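PDB 6IWR: N-acetylgalactosaminyltransferase 7 from Homo sapiens, which belongs to the glycosyltransferases, pairing a GT-A-type glycosyltransferase domain with a ricin-type beta-trefoil lectin domain. Local coordinates for residues N471-E476 / Y550-H555; K491-F496 / Y522-T527; K546-F551 / F557-S562; C565-E570 / Q574-N579. One frame throughout, in Å; residues are numbered along the deposited sequence.

In the fold
All four contacts lie in the ricin-type beta-trefoil lectin domain; the manganese ion sits in the GT-A part of the chain. Contacts 3 and 4 are hairpins in succession, their centres about 13 Å apart: Phe-557 O of contact 3 hydrogen-bonds Leu-566 N of contact 4, and Trp-548 and His-559 pack on Ile-577. Contact 1 overlaps contact 3 at Tyr-550 and Phe-551, tying the end of that hairpin's first strand to the bulged strand 471-474. Contact 2, about 16 Å from contact 3 between centres, is joined to it by bonds from Trp-548 NE1 to Leu-526 O and between Thr-527 OG1 and Glu-547 OE1. Contacts 1 and 2 do not touch; their nearest atoms are about 9 Å apart.

Contact 1 of 4, residues N471-E476 / Y550-H555; sequences NVDWGE and YFKNLH
Asp-473 meets two residues of 550-555 at once, the ring of Tyr-550 and the amino end of Lys-552. Its CB lies 3.8 Å from Tyr-550 CE2. The exact place of Asp-473 OD2 is doubtful, because it sits too near Lys-552 CE in the model, and the doubt extends to both of its contacts. As modelled, the carboxylate plane is turned 51° from the tyrosine ring and OD2 comes to the ring edge, close to its plane. The same oxygen makes a salt bridge to Lys-552 NZ at 3.1 Å. Lys-552 NZ has two further partners: it donates to Tyr-550 OH at 2.9 Å and also to the carbonyl oxygen of Met-591. The lysine chain leaves the backbone extended and then bends at its last two torsions (chi3 -104°), which turns NZ back to the phenol.

A shell further out, the aspartate's second oxygen is used locally, with Trp-474 N donating to Asp-473 OD1 at 2.7 Å along a bent path (133°). Asp-473 itself is placed by a classic beta bulge, in which Val-472 and Asp-473 both face Ile-513 of the neighbouring strand. Lys-552 opens a type I turn, closed by His-555 N to Lys-552 O at 3.0 Å. The contact thus links the bulged strand 471-474 to the turn of a later hairpin in the beta-trefoil lectin domain.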
loop_
_atom_site.group_PDB
_atom_site.type_symbol
_atom_site.label_atom_id
_atom_site.label_comp_id
_atom_site.label_asym_id
_atom_site.label_seq_id
_atom_site.Cartn_x
_atom_site.Cartn_y
_atom_site.Cartn_z
ATOM N N ASN A 471 0.019 24.617 17.722
ATOM C CA ASN A 471 -0.135 24.936 16.307
ATOM C C ASN A 471 -0.229 26.443 16.112
ATOM O O ASN A 471 -0.817 27.144 16.934
ATOM C CB ASN A 471 -1.384 24.276 15.726
ATOM C CG ASN A 471 -1.226 22.790 15.561
ATOM O OD1 ASN A 471 -0.144 22.304 15.205
ATOM N ND2 ASN A 471 -2.299 22.045 15.828
ATOM N N VAL A 472 0.357 26.940 15.026
ATOM C CA VAL A 472 0.027 28.292 14.581
ATOM C C VAL A 472 -1.319 28.297 13.870
ATOM O O VAL A 472 -2.195 29.116 14.172
ATOM C CB VAL A 472 1.128 28.875 13.672
ATOM C CG1 VAL A 472 0.700 30.255 13.187
ATOM C CG2 VAL A 472 2.444 28.968 14.407
ATOM N N ASP A 473 -1.507 27.374 12.933
ATOM C CA ASP A 473 -2.722 27.276 12.145
ATOM C C ASP A 473 -2.824 25.843 11.628
ATOM O O ASP A 473 -1.847 25.084 11.649
ATOM C CB ASP A 473 -2.696 28.309 11.013
ATOM C CG ASP A 473 -4.077 28.748 10.574
ATOM O OD1 ASP A 473 -5.031 27.968 10.715
ATOM O OD2 ASP A 473 -4.199 29.880 10.051
ATOM N N TRP A 474 -4.023 25.461 11.191
ATOM C CA TRP A 474 -4.227 24.126 10.646
ATOM C C TRP A 474 -5.375 24.185 9.649
ATOM O O TRP A 474 -6.212 25.088 9.690
ATOM C CB TRP A 474 -4.517 23.093 11.750
ATOM C CG TRP A 474 -5.786 23.375 12.501
ATOM C CD1 TRP A 474 -5.947 24.214 13.568
ATOM C CD2 TRP A 474 -7.073 22.839 12.220
ATOM N NE1 TRP A 474 -7.256 24.228 13.976
ATOM C CE2 TRP A 474 -7.973 23.393 13.160
ATOM C CE3 TRP A 474 -7.561 21.942 11.262
ATOM C CZ2 TRP A 474 -9.336 23.074 13.171
ATOM C CZ3 TRP A 474 -8.920 21.622 11.277
ATOM C CH2 TRP A 474 -9.786 22.183 12.230
ATOM N N GLY A 475 -5.406 23.208 8.753
ATOM C CA GLY A 475 -6.517 23.076 7.831
ATOM C C GLY A 475 -6.084 22.641 6.443
ATOM O O GLY A 475 -4.979 22.106 6.261
ATOM N N GLU A 476 -6.971 22.835 5.465
ATOM C CA GLU A 476 -6.576 22.767 4.067
ATOM C C GLU A 476 -5.582 23.888 3.759
ATOM O O GLU A 476 -5.598 24.958 4.383
ATOM C CB GLU A 476 -7.802 22.900 3.163
ATOM C CG GLU A 476 -8.412 24.303 3.163
ATOM C CD GLU A 476 -9.629 24.450 2.269
ATOM O OE1 GLU A 476 -10.095 25.597 2.098
ATOM O OE2 GLU A 476 -10.120 23.445 1.719
ATOM N N TYR A 550 4.407 30.828 8.003
ATOM C CA TYR A 550 3.129 31.057 7.345
ATOM C C TYR A 550 2.593 32.403 7.793
ATOM O O TYR A 550 2.224 32.560 8.962
ATOM C CB TYR A 550 2.122 29.950 7.694
ATOM C CG TYR A 550 0.680 30.263 7.332
ATOM C CD1 TYR A 550 0.341 30.728 6.055
ATOM C CD2 TYR A 550 -0.344 30.096 8.263
ATOM C CE1 TYR A 550 -0.984 31.026 5.712
ATOM C CE2 TYR A 550 -1.671 30.376 7.933
ATOM C CZ TYR A 550 -1.984 30.842 6.654
ATOM O OH TYR A 550 -3.291 31.127 6.333
ATOM N N PHE A 551 2.531 33.364 6.870
ATOM C CA PHE A 551 1.913 34.664 7.133
ATOM C C PHE A 551 0.480 34.635 6.602
ATOM O O PHE A 551 0.266 34.584 5.384
ATOM C CB PHE A 551 2.723 35.795 6.499
ATOM C CG PHE A 551 4.073 36.018 7.147
ATOM C CD1 PHE A 551 4.240 35.851 8.516
ATOM C CD2 PHE A 551 5.176 36.378 6.384
ATOM C CE1 PHE A 551 5.475 36.053 9.114
ATOM C CE2 PHE A 551 6.403 36.578 6.972
ATOM C CZ PHE A 551 6.550 36.418 8.343
ATOM N N LYS A 552 -0.502 34.678 7.506
ATOM C CA LYS A 552 -1.886 34.496 7.069
ATOM C C LYS A 552 -2.368 35.676 6.229
ATOM O O LYS A 552 -2.922 35.483 5.140
ATOM C CB LYS A 552 -2.804 34.270 8.272
ATOM C CG LYS A 552 -4.238 33.987 7.892
ATOM C CD LYS A 552 -5.106 33.686 9.098
ATOM C CE LYS A 552 -5.392 32.202 9.214
ATOM N NZ LYS A 552 -5.733 31.543 7.934
ATOM N N ASN A 553 -2.159 36.906 6.715
ATOM C CA ASN A 553 -2.603 38.097 5.982
ATOM C C ASN A 553 -1.911 38.230 4.621
ATOM O O ASN A 553 -2.562 38.507 3.609
ATOM C CB ASN A 553 -2.373 39.346 6.840
ATOM C CG ASN A 553 -3.195 40.529 6.380
ATOM O OD1 ASN A 553 -2.693 41.386 5.649
ATOM N ND2 ASN A 553 -4.462 40.585 6.787
ATOM N N LEU A 554 -0.591 38.029 4.580
ATOM C CA LEU A 554 0.205 37.957 3.352
ATOM C C LEU A 554 -0.151 36.777 2.442
ATOM O O LEU A 554 0.356 36.728 1.312
ATOM C CB LEU A 554 1.691 37.862 3.705
ATOM C CG LEU A 554 2.724 38.804 3.096
ATOM C CD1 LEU A 554 4.042 38.105 2.816
ATOM C CD2 LEU A 554 2.156 39.486 1.849
ATOM N N HIS A 555 -0.960 35.810 2.900
ATOM C CA HIS A 555 -1.251 34.616 2.103
ATOM C C HIS A 555 0.035 33.935 1.641
ATOM O O HIS A 555 0.118 33.460 0.515
ATOM C CB HIS A 555 -2.120 34.966 0.888
ATOM C CG HIS A 555 -3.415 35.639 1.230
ATOM N ND1 HIS A 555 -4.410 35.018 1.955
ATOM C CD2 HIS A 555 -3.885 36.876 0.941
ATOM C CE1 HIS A 555 -5.435 35.839 2.102
ATOM N NE2 HIS A 555 -5.143 36.972 1.491
#

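Contact 2 of 4, residues K491-F496 / Y522-T527; sequences KTNGGF and YDQCLT
Two side-chain amides, those of Asn-493 and Gln-524, meet with their planes 78° apart, nearly perpendicular. Gln-524 works through the edge of its amide and uses both of its polar atoms on one residue. Gln-524 OE1 accepts from the backbone Asn-493 N at 2.6 Å, a nearly straight bond (170°) arriving in the carbonyl plane. Gln-524 NE2 donates to Asn-493 OD1 at 3.1 Å; that oxygen lies in the glutamine's own amide plane, whereas the donor stands above the carbonyl plane of the asparagine. Gripped at both ends, the glutamine amide has its rotation fixed. Thr-492, the first residue of the turn, crosses the glutamine at about a right angle, its CB 3.4 Å from Gln-524 OE1. Within 491-496, Gly-494 O lies over the centre of one face of the Phe-496 ring.

The glutamine gets there by bending at its second torsion (chi2 -100°), which swings the amide from the strand toward the loop. What it grips is a type I' turn from Thr-492 to Gly-495, closed by Gly-495 N to Thr-492 O at 3.0 Å. Next to Gln-524 the strand carries Cys-525, disulfide-bonded to Cys-540. An Asn-Gly pair at the centre of such a turn is classic; here the turn is held to the beta-trefoil both by the Gln-524 side chain and by backbone bonds of Gly-494 and Gly-495 to Ile-537.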
loop_
_atom_site.group_PDB
_atom_site.type_symbol
_atom_site.label_atom_id
_atom_site.label_comp_id
_atom_site.label_asym_id
_atom_site.label_seq_id
_atom_site.Cartn_x
_atom_site.Cartn_y
_atom_site.Cartn_z
ATOM N N LYS A 491 0.945 10.099 0.162
ATOM C CA LYS A 491 2.375 9.816 0.081
ATOM C C LYS A 491 3.035 9.979 1.443
ATOM O O LYS A 491 2.659 10.841 2.239
ATOM C CB LYS A 491 3.056 10.750 -0.914
ATOM C CG LYS A 491 3.436 10.131 -2.241
ATOM C CD LYS A 491 2.443 10.501 -3.324
ATOM C CE LYS A 491 2.986 11.552 -4.281
ATOM N NZ LYS A 491 3.938 10.974 -5.255
ATOM N N THR A 492 4.032 9.143 1.711
ATOM C CA THR A 492 4.813 9.232 2.938
ATOM C C THR A 492 6.300 9.130 2.618
ATOM O O THR A 492 6.698 8.863 1.481
ATOM C CB THR A 492 4.466 8.124 3.927
ATOM O OG1 THR A 492 4.511 6.873 3.229
ATOM C CG2 THR A 492 3.093 8.352 4.540
ATOM N N ASN A 493 7.111 9.389 3.646
ATOM C CA ASN A 493 8.534 9.041 3.693
ATOM C C ASN A 493 9.228 9.195 2.347
ATOM O O ASN A 493 9.765 8.243 1.782
ATOM C CB ASN A 493 8.712 7.624 4.230
ATOM C CG ASN A 493 8.287 7.505 5.680
ATOM O OD1 ASN A 493 8.554 8.402 6.483
ATOM N ND2 ASN A 493 7.606 6.414 6.021
ATOM N N GLY A 494 9.252 10.419 1.842
ATOM C CA GLY A 494 9.985 10.719 0.634
ATOM C C GLY A 494 9.140 11.136 -0.546
ATOM O O GLY A 494 9.672 11.776 -1.465
ATOM N N GLY A 495 7.847 10.802 -0.573
ATOM C CA GLY A 495 6.991 11.146 -1.695
ATOM C C GLY A 495 6.844 12.643 -1.857
ATOM O O GLY A 495 7.138 13.434 -0.960
ATOM N N PHE A 496 6.381 13.046 -3.036
ATOM C CA PHE A 496 6.217 14.457 -3.361
ATOM C C PHE A 496 4.750 14.860 -3.325
ATOM O O PHE A 496 3.897 14.211 -3.939
ATOM C CB PHE A 496 6.809 14.787 -4.722
ATOM C CG PHE A 496 8.275 14.630 -4.769
ATOM C CD1 PHE A 496 9.078 15.379 -3.926
ATOM C CD2 PHE A 496 8.861 13.735 -5.651
ATOM C CE1 PHE A 496 10.453 15.241 -3.957
ATOM C CE2 PHE A 496 10.240 13.585 -5.693
ATOM C CZ PHE A 496 11.039 14.337 -4.843
ATOM N N TYR A 522 -0.245 14.350 9.656
ATOM C CA TYR A 522 -0.030 13.161 10.470
ATOM C C TYR A 522 1.276 13.284 11.258
ATOM O O TYR A 522 1.454 14.210 12.023
ATOM C CB TYR A 522 -0.082 11.877 9.638
ATOM C CG TYR A 522 -1.275 11.747 8.746
ATOM C CD1 TYR A 522 -2.550 11.819 9.253
ATOM C CD2 TYR A 522 -1.120 11.537 7.397
ATOM C CE1 TYR A 522 -3.642 11.698 8.431
ATOM C CE2 TYR A 522 -2.204 11.419 6.574
ATOM C CZ TYR A 522 -3.461 11.503 7.096
ATOM O OH TYR A 522 -4.536 11.373 6.264
ATOM N N ASP A 523 2.158 12.310 11.122
ATOM C CA ASP A 523 3.443 12.334 11.772
ATOM C C ASP A 523 4.540 12.856 10.853
ATOM O O ASP A 523 5.681 12.966 11.255
ATOM C CB ASP A 523 3.786 10.932 12.292
ATOM C CG ASP A 523 3.972 9.925 11.179
ATOM O OD1 ASP A 523 3.101 9.825 10.305
ATOM O OD2 ASP A 523 4.997 9.232 11.169
ATOM N N GLN A 524 4.190 13.159 9.614
ATOM C CA GLN A 524 5.149 13.631 8.630
ATOM C C GLN A 524 5.298 15.139 8.586
ATOM O O GLN A 524 4.451 15.865 9.062
ATOM C CB GLN A 524 4.799 13.107 7.243
ATOM C CG GLN A 524 4.463 11.629 7.186
ATOM C CD GLN A 524 5.608 10.780 6.708
ATOM O OE1 GLN A 524 5.904 10.721 5.528
ATOM N NE2 GLN A 524 6.254 10.119 7.629
ATOM N N CYS A 525 6.403 15.589 8.008
ATOM C CA CYS A 525 6.650 17.000 7.726
ATOM C C CYS A 525 6.974 17.228 6.255
ATOM O O CYS A 525 7.477 16.346 5.559
ATOM C CB CYS A 525 7.797 17.544 8.570
ATOM S SG CYS A 525 7.374 17.618 10.207
ATOM N N LEU A 526 6.639 18.424 5.771
ATOM C CA LEU A 526 7.047 18.849 4.444
ATOM C C LEU A 526 8.414 19.505 4.555
ATOM O O LEU A 526 8.701 20.205 5.533
ATOM C CB LEU A 526 6.065 19.832 3.794
ATOM C CG LEU A 526 4.541 19.697 3.834
ATOM C CD1 LEU A 526 3.942 19.715 2.450
ATOM C CD2 LEU A 526 4.106 18.443 4.546
ATOM N N THR A 527 9.258 19.256 3.556
ATOM C CA THR A 527 10.567 19.881 3.458
ATOM C C THR A 527 10.905 20.030 1.985
ATOM O O THR A 527 10.089 19.725 1.112
ATOM C CB THR A 527 11.643 19.084 4.203
ATOM O OG1 THR A 527 12.927 19.597 3.842
ATOM C CG2 THR A 527 11.572 17.615 3.829
#

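Contact 3 of 4, residues K546-F551 / F557-S562; sequences KEWQYF and FTHIPS
Phe-557 lays its ring on that of Tyr-550 in an offset stack, the planes only 12° apart and the centroids 4.4 Å from each other. Phe-557 CZ stands over the rim of the tyrosine ring, while Phe-557 CE1 reaches back to Tyr-550 CB at 3.4 Å. Glu-547 works at the other end of the contact: its OE2 takes a bond from His-559 NE2 at 2.6 Å along a bent path (134°), arriving in the imidazole plane but from above the carboxylate plane. His-559 ND1 is paired in turn with Ser-562 OG, and Glu-547 OE1 with Thr-527 OG1, so the ring and the acid are each held from two directions. Tyr-550, Phe-557 and His-559 belong to an antiparallel beta hairpin of the trefoil domain, strands 548-551 and 556-559, with Glu-547 just before the first strand. Gln-549 and Thr-558 form its hydrogen-bonded pair, with Gln-549 N to Thr-558 O at 3.1 Å and the return bond from Thr-558 N. On the face opposite Trp-548, Tyr-550, Phe-557 and His-559, Thr-558 CG2 packs against Gln-549 CG at 3.5 Å. The His-559 imidazole also points its edge toward the face of the Trp-548 six-membered ring, their planes at 56°. Trp-548 NE1 donates to Leu-526 O.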
loop_
_atom_site.group_PDB
_atom_site.type_symbol
_atom_site.label_atom_id
_atom_site.label_comp_id
_atom_site.label_asym_id
_atom_site.label_seq_id
_atom_site.Cartn_x
_atom_site.Cartn_y
_atom_site.Cartn_z
ATOM N N LYS A 546 12.401 22.283 10.663
ATOM C CA LYS A 546 11.824 23.514 11.205
ATOM C C LYS A 546 11.972 24.636 10.186
ATOM O O LYS A 546 12.718 25.587 10.420
ATOM C CB LYS A 546 12.504 23.909 12.520
ATOM C CG LYS A 546 12.403 22.873 13.634
ATOM C CD LYS A 546 13.678 22.848 14.489
ATOM C CE LYS A 546 13.473 23.414 15.881
ATOM N NZ LYS A 546 12.823 24.753 15.852
ATOM N N GLU A 547 11.272 24.559 9.055
ATOM C CA GLU A 547 11.735 25.366 7.936
ATOM C C GLU A 547 10.633 26.123 7.183
ATOM O O GLU A 547 10.854 26.532 6.038
ATOM C CB GLU A 547 12.522 24.463 6.982
ATOM C CG GLU A 547 11.698 23.334 6.398
ATOM C CD GLU A 547 12.483 22.491 5.408
ATOM O OE1 GLU A 547 13.393 21.740 5.837
ATOM O OE2 GLU A 547 12.203 22.601 4.194
ATOM N N TRP A 548 9.476 26.366 7.794
ATOM C CA TRP A 548 8.386 27.084 7.143
ATOM C C TRP A 548 7.876 28.184 8.061
ATOM O O TRP A 548 7.825 28.022 9.283
ATOM C CB TRP A 548 7.202 26.144 6.770
ATOM C CG TRP A 548 7.567 25.031 5.848
ATOM C CD1 TRP A 548 7.880 23.749 6.199
ATOM C CD2 TRP A 548 7.692 25.101 4.416
ATOM N NE1 TRP A 548 8.180 23.005 5.076
ATOM C CE2 TRP A 548 8.075 23.804 3.966
ATOM C CE3 TRP A 548 7.506 26.122 3.471
ATOM C CZ2 TRP A 548 8.290 23.504 2.612
ATOM C CZ3 TRP A 548 7.713 25.828 2.118
ATOM C CH2 TRP A 548 8.104 24.520 1.704
ATOM N N GLN A 549 7.518 29.312 7.478
ATOM C CA GLN A 549 6.745 30.294 8.216
ATOM C C GLN A 549 5.566 30.726 7.364
ATOM O O GLN A 549 5.699 30.916 6.155
ATOM C CB GLN A 549 7.602 31.482 8.636
ATOM C CG GLN A 549 7.801 32.553 7.615
ATOM C CD GLN A 549 8.375 33.798 8.257
ATOM O OE1 GLN A 549 8.171 34.037 9.445
ATOM N NE2 GLN A 549 9.102 34.592 7.478
ATOM N N TYR A 550 4.407 30.828 8.003
ATOM C CA TYR A 550 3.129 31.057 7.345
ATOM C C TYR A 550 2.593 32.403 7.793
ATOM O O TYR A 550 2.224 32.560 8.962
ATOM C CB TYR A 550 2.122 29.950 7.694
ATOM C CG TYR A 550 0.680 30.263 7.332
ATOM C CD1 TYR A 550 0.341 30.728 6.055
ATOM C CD2 TYR A 550 -0.344 30.096 8.263
ATOM C CE1 TYR A 550 -0.984 31.026 5.712
ATOM C CE2 TYR A 550 -1.671 30.376 7.933
ATOM C CZ TYR A 550 -1.984 30.842 6.654
ATOM O OH TYR A 550 -3.291 31.127 6.333
ATOM N N PHE A 551 2.531 33.364 6.870
ATOM C CA PHE A 551 1.913 34.664 7.133
ATOM C C PHE A 551 0.480 34.635 6.602
ATOM O O PHE A 551 0.266 34.584 5.384
ATOM C CB PHE A 551 2.723 35.795 6.499
ATOM C CG PHE A 551 4.073 36.018 7.147
ATOM C CD1 PHE A 551 4.240 35.851 8.516
ATOM C CD2 PHE A 551 5.176 36.378 6.384
ATOM C CE1 PHE A 551 5.475 36.053 9.114
ATOM C CE2 PHE A 551 6.403 36.578 6.972
ATOM C CZ PHE A 551 6.550 36.418 8.343
ATOM N N PHE A 557 3.429 31.277 2.348
ATOM C CA PHE A 557 4.234 30.243 2.966
ATOM C C PHE A 557 5.647 30.409 2.441
ATOM O O PHE A 557 5.881 30.291 1.232
ATOM C CB PHE A 557 3.725 28.842 2.608
ATOM C CG PHE A 557 2.560 28.393 3.422
ATOM C CD1 PHE A 557 2.749 27.848 4.677
ATOM C CD2 PHE A 557 1.269 28.528 2.943
ATOM C CE1 PHE A 557 1.671 27.446 5.436
ATOM C CE2 PHE A 557 0.188 28.114 3.702
ATOM C CZ PHE A 557 0.394 27.575 4.946
ATOM N N THR A 558 6.587 30.681 3.328
ATOM C CA THR A 558 7.943 30.934 2.891
ATOM C C THR A 558 8.882 29.897 3.497
ATOM O O THR A 558 8.738 29.523 4.666
ATOM C CB THR A 558 8.355 32.379 3.210
ATOM O OG1 THR A 558 9.700 32.392 3.695
ATOM C CG2 THR A 558 7.420 33.015 4.209
ATOM N N HIS A 559 9.779 29.379 2.657
ATOM C CA HIS A 559 10.807 28.421 3.056
ATOM C C HIS A 559 11.973 29.168 3.676
ATOM O O HIS A 559 12.536 30.071 3.058
ATOM C CB HIS A 559 11.294 27.634 1.845
ATOM C CG HIS A 559 12.197 26.485 2.174
ATOM N ND1 HIS A 559 13.469 26.363 1.651
ATOM C CD2 HIS A 559 11.995 25.382 2.932
ATOM C CE1 HIS A 559 14.014 25.239 2.084
ATOM N NE2 HIS A 559 13.140 24.623 2.860
ATOM N N ILE A 560 12.347 28.792 4.887
ATOM C CA ILE A 560 13.243 29.655 5.648
ATOM C C ILE A 560 14.693 29.521 5.193
ATOM O O ILE A 560 15.375 30.540 5.032
ATOM C CB ILE A 560 13.135 29.379 7.151
ATOM C CG1 ILE A 560 11.716 29.670 7.651
ATOM C CG2 ILE A 560 14.148 30.223 7.864
ATOM C CD1 ILE A 560 11.526 29.348 9.092
ATOM N N PRO A 561 15.228 28.309 5.033
ATOM C CA PRO A 561 16.636 28.198 4.598
ATOM C C PRO A 561 16.908 28.947 3.305
ATOM O O PRO A 561 17.694 29.900 3.294
ATOM C CB PRO A 561 16.854 26.682 4.462
ATOM C CG PRO A 561 15.582 26.036 4.905
ATOM C CD PRO A 561 14.705 27.045 5.559
ATOM N N SER A 562 16.256 28.569 2.212
ATOM C CA SER A 562 16.269 29.429 1.035
ATOM C C SER A 562 15.445 30.665 1.356
ATOM O O SER A 562 14.948 30.847 2.466
ATOM C CB SER A 562 15.711 28.722 -0.201
ATOM O OG SER A 562 14.306 28.512 -0.174
#

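Contact 4 of 4, residues C565-E570 / Q574-N579; sequences CLDRSE and QVFISN
Asp-567 N donates to Phe-576 O at 2.6 Å, nearly along the C=O axis, the shortest polar bond of this contact. The return bond, Phe-576 N to Asp-567 O, is 2.9 Å long and comes from above the carbonyl plane. Cys-565 and Ser-578 make the second hydrogen-bonded pair, and beyond the strands Ser-569 N reaches Gln-574 O at 3.0 Å.

The side chains sort onto two faces. On one, Asp-567 and Phe-576 run side by side in the same direction, carboxylate and ring planes 49° apart, with Asp-567 CB 3.4 Å from Phe-576 CE1. Phe-576 CG lies between its backbone N and carbonyl carbon (chi1 52°), which folds the ring back over the neighbouring strand, so that Asp-567 O sits above its centre. Ser-578 OG donates to Asp-567 OD2 at 2.7 Å, on the lone pair away from the other oxygen, which helps to hold the carboxylate's rotation. On the other face Leu-566 CD1 touches Ile-577 CG2 at 3.9 Å and Val-575 CG1 at 4.0 Å, while Leu-566 and Val-575 also pack on Ile-486 and Val-535. There Arg-568 forms a salt bridge with Glu-570 and a cation-pi contact with Trp-589, its NH1 bonding Lys-588 O. Cys-565, at the start of the first strand, is disulfide-bonded to Cys-580. The two strands form an antiparallel beta hairpin of the ricin-type beta-trefoil.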
loop_
_atom_site.group_PDB
_atom_site.type_symbol
_atom_site.label_atom_id
_atom_site.label_comp_id
_atom_site.label_asym_id
_atom_site.label_seq_id
_atom_site.Cartn_x
_atom_site.Cartn_y
_atom_site.Cartn_z
ATOM N N CYS A 565 9.290 31.081 -1.835
ATOM C CA CYS A 565 7.857 31.045 -1.557
ATOM C C CYS A 565 7.228 29.727 -2.038
ATOM O O CYS A 565 7.624 29.154 -3.053
ATOM C CB CYS A 565 7.164 32.228 -2.245
ATOM S SG CYS A 565 7.172 33.795 -1.390
ATOM N N LEU A 566 6.273 29.213 -1.271
ATOM C CA LEU A 566 5.499 28.096 -1.788
ATOM C C LEU A 566 4.800 28.548 -3.073
ATOM O O LEU A 566 4.246 29.647 -3.133
ATOM C CB LEU A 566 4.505 27.602 -0.726
ATOM C CG LEU A 566 3.974 26.173 -0.947
ATOM C CD1 LEU A 566 5.132 25.216 -1.197
ATOM C CD2 LEU A 566 3.123 25.662 0.194
ATOM N N ASP A 567 4.870 27.737 -4.126
ATOM C CA ASP A 567 4.294 28.107 -5.422
ATOM C C ASP A 567 3.560 26.895 -5.974
ATOM O O ASP A 567 3.741 25.769 -5.503
ATOM C CB ASP A 567 5.370 28.583 -6.436
ATOM C CG ASP A 567 4.827 29.562 -7.525
ATOM O OD1 ASP A 567 3.587 29.710 -7.724
ATOM O OD2 ASP A 567 5.689 30.201 -8.186
ATOM N N ARG A 568 2.727 27.123 -6.978
ATOM C CA ARG A 568 1.941 26.073 -7.609
ATOM C C ARG A 568 1.765 26.316 -9.101
ATOM O O ARG A 568 1.886 27.435 -9.547
ATOM C CB ARG A 568 0.576 25.955 -6.932
ATOM C CG ARG A 568 -0.446 26.953 -7.417
ATOM C CD ARG A 568 -1.598 27.060 -6.462
ATOM N NE ARG A 568 -2.386 28.236 -6.745
ATOM C CZ ARG A 568 -2.450 29.289 -5.955
ATOM N NH1 ARG A 568 -1.774 29.312 -4.833
ATOM N NH2 ARG A 568 -3.190 30.319 -6.292
ATOM N N SER A 569 1.483 25.271 -9.872
ATOM C CA SER A 569 1.129 25.451 -11.273
ATOM C C SER A 569 -0.355 25.450 -11.620
ATOM O O SER A 569 -0.783 26.205 -12.467
ATOM C CB SER A 569 1.837 24.450 -12.160
ATOM O OG SER A 569 1.460 24.659 -13.498
ATOM N N GLU A 570 -1.142 24.627 -10.961
ATOM C CA GLU A 570 -2.567 24.491 -11.278
ATOM C C GLU A 570 -2.864 23.694 -12.529
ATOM O O GLU A 570 -3.549 22.693 -12.476
ATOM C CB GLU A 570 -3.251 25.850 -11.423
ATOM C CG GLU A 570 -2.855 26.896 -10.401
ATOM C CD GLU A 570 -4.028 27.730 -9.935
ATOM O OE1 GLU A 570 -5.163 27.404 -10.314
ATOM O OE2 GLU A 570 -3.824 28.701 -9.190
ATOM N N GLN A 574 0.930 20.834 -9.673
ATOM C CA GLN A 574 2.309 20.820 -9.215
ATOM C C GLN A 574 2.507 21.803 -8.076
ATOM O O GLN A 574 2.035 22.942 -8.134
ATOM C CB GLN A 574 3.255 21.183 -10.346
ATOM C CG GLN A 574 4.520 20.374 -10.384
ATOM C CD GLN A 574 4.965 20.092 -11.799
ATOM O OE1 GLN A 574 5.202 21.018 -12.571
ATOM N NE2 GLN A 574 5.046 18.806 -12.159
ATOM N N VAL A 575 3.203 21.353 -7.043
ATOM C CA VAL A 575 3.534 22.181 -5.891
ATOM C C VAL A 575 5.048 22.279 -5.799
ATOM O O VAL A 575 5.739 21.256 -5.706
ATOM C CB VAL A 575 2.951 21.608 -4.591
ATOM C CG1 VAL A 575 3.545 22.344 -3.402
ATOM C CG2 VAL A 575 1.436 21.690 -4.596
ATOM N N PHE A 576 5.571 23.495 -5.798
ATOM C CA PHE A 576 7.017 23.653 -5.687
ATOM C C PHE A 576 7.290 24.943 -4.929
ATOM O O PHE A 576 6.361 25.653 -4.535
ATOM C CB PHE A 576 7.671 23.642 -7.072
ATOM C CG PHE A 576 7.043 24.604 -8.027
ATOM C CD1 PHE A 576 7.448 25.939 -8.045
ATOM C CD2 PHE A 576 6.027 24.203 -8.888
ATOM C CE1 PHE A 576 6.870 26.860 -8.911
ATOM C CE2 PHE A 576 5.435 25.131 -9.765
ATOM C CZ PHE A 576 5.866 26.459 -9.771
ATOM N N ILE A 577 8.573 25.240 -4.710
ATOM C CA ILE A 577 9.002 26.529 -4.165
ATOM C C ILE A 577 9.843 27.249 -5.213
ATOM O O ILE A 577 10.721 26.649 -5.839
ATOM C CB ILE A 577 9.790 26.392 -2.845
ATOM C CG1 ILE A 577 11.029 25.523 -3.029
ATOM C CG2 ILE A 577 8.937 25.838 -1.741
ATOM C CD1 ILE A 577 11.928 25.522 -1.817
ATOM N N SER A 578 9.574 28.532 -5.405
ATOM C CA SER A 578 10.305 29.353 -6.357
ATOM C C SER A 578 10.583 30.706 -5.708
ATOM O O SER A 578 10.125 30.974 -4.599
ATOM C CB SER A 578 9.518 29.501 -7.650
ATOM O OG SER A 578 8.194 29.840 -7.334
ATOM N N ASN A 579 11.354 31.562 -6.393
ATOM C CA ASN A 579 11.768 32.848 -5.825
ATOM C C ASN A 579 10.563 33.747 -5.588
ATOM O O ASN A 579 9.728 33.913 -6.477
ATOM C CB ASN A 579 12.755 33.540 -6.760
ATOM C CG ASN A 579 14.125 32.942 -6.682
ATOM O OD1 ASN A 579 14.805 33.077 -5.679
ATOM N ND2 ASN A 579 14.541 32.266 -7.735
#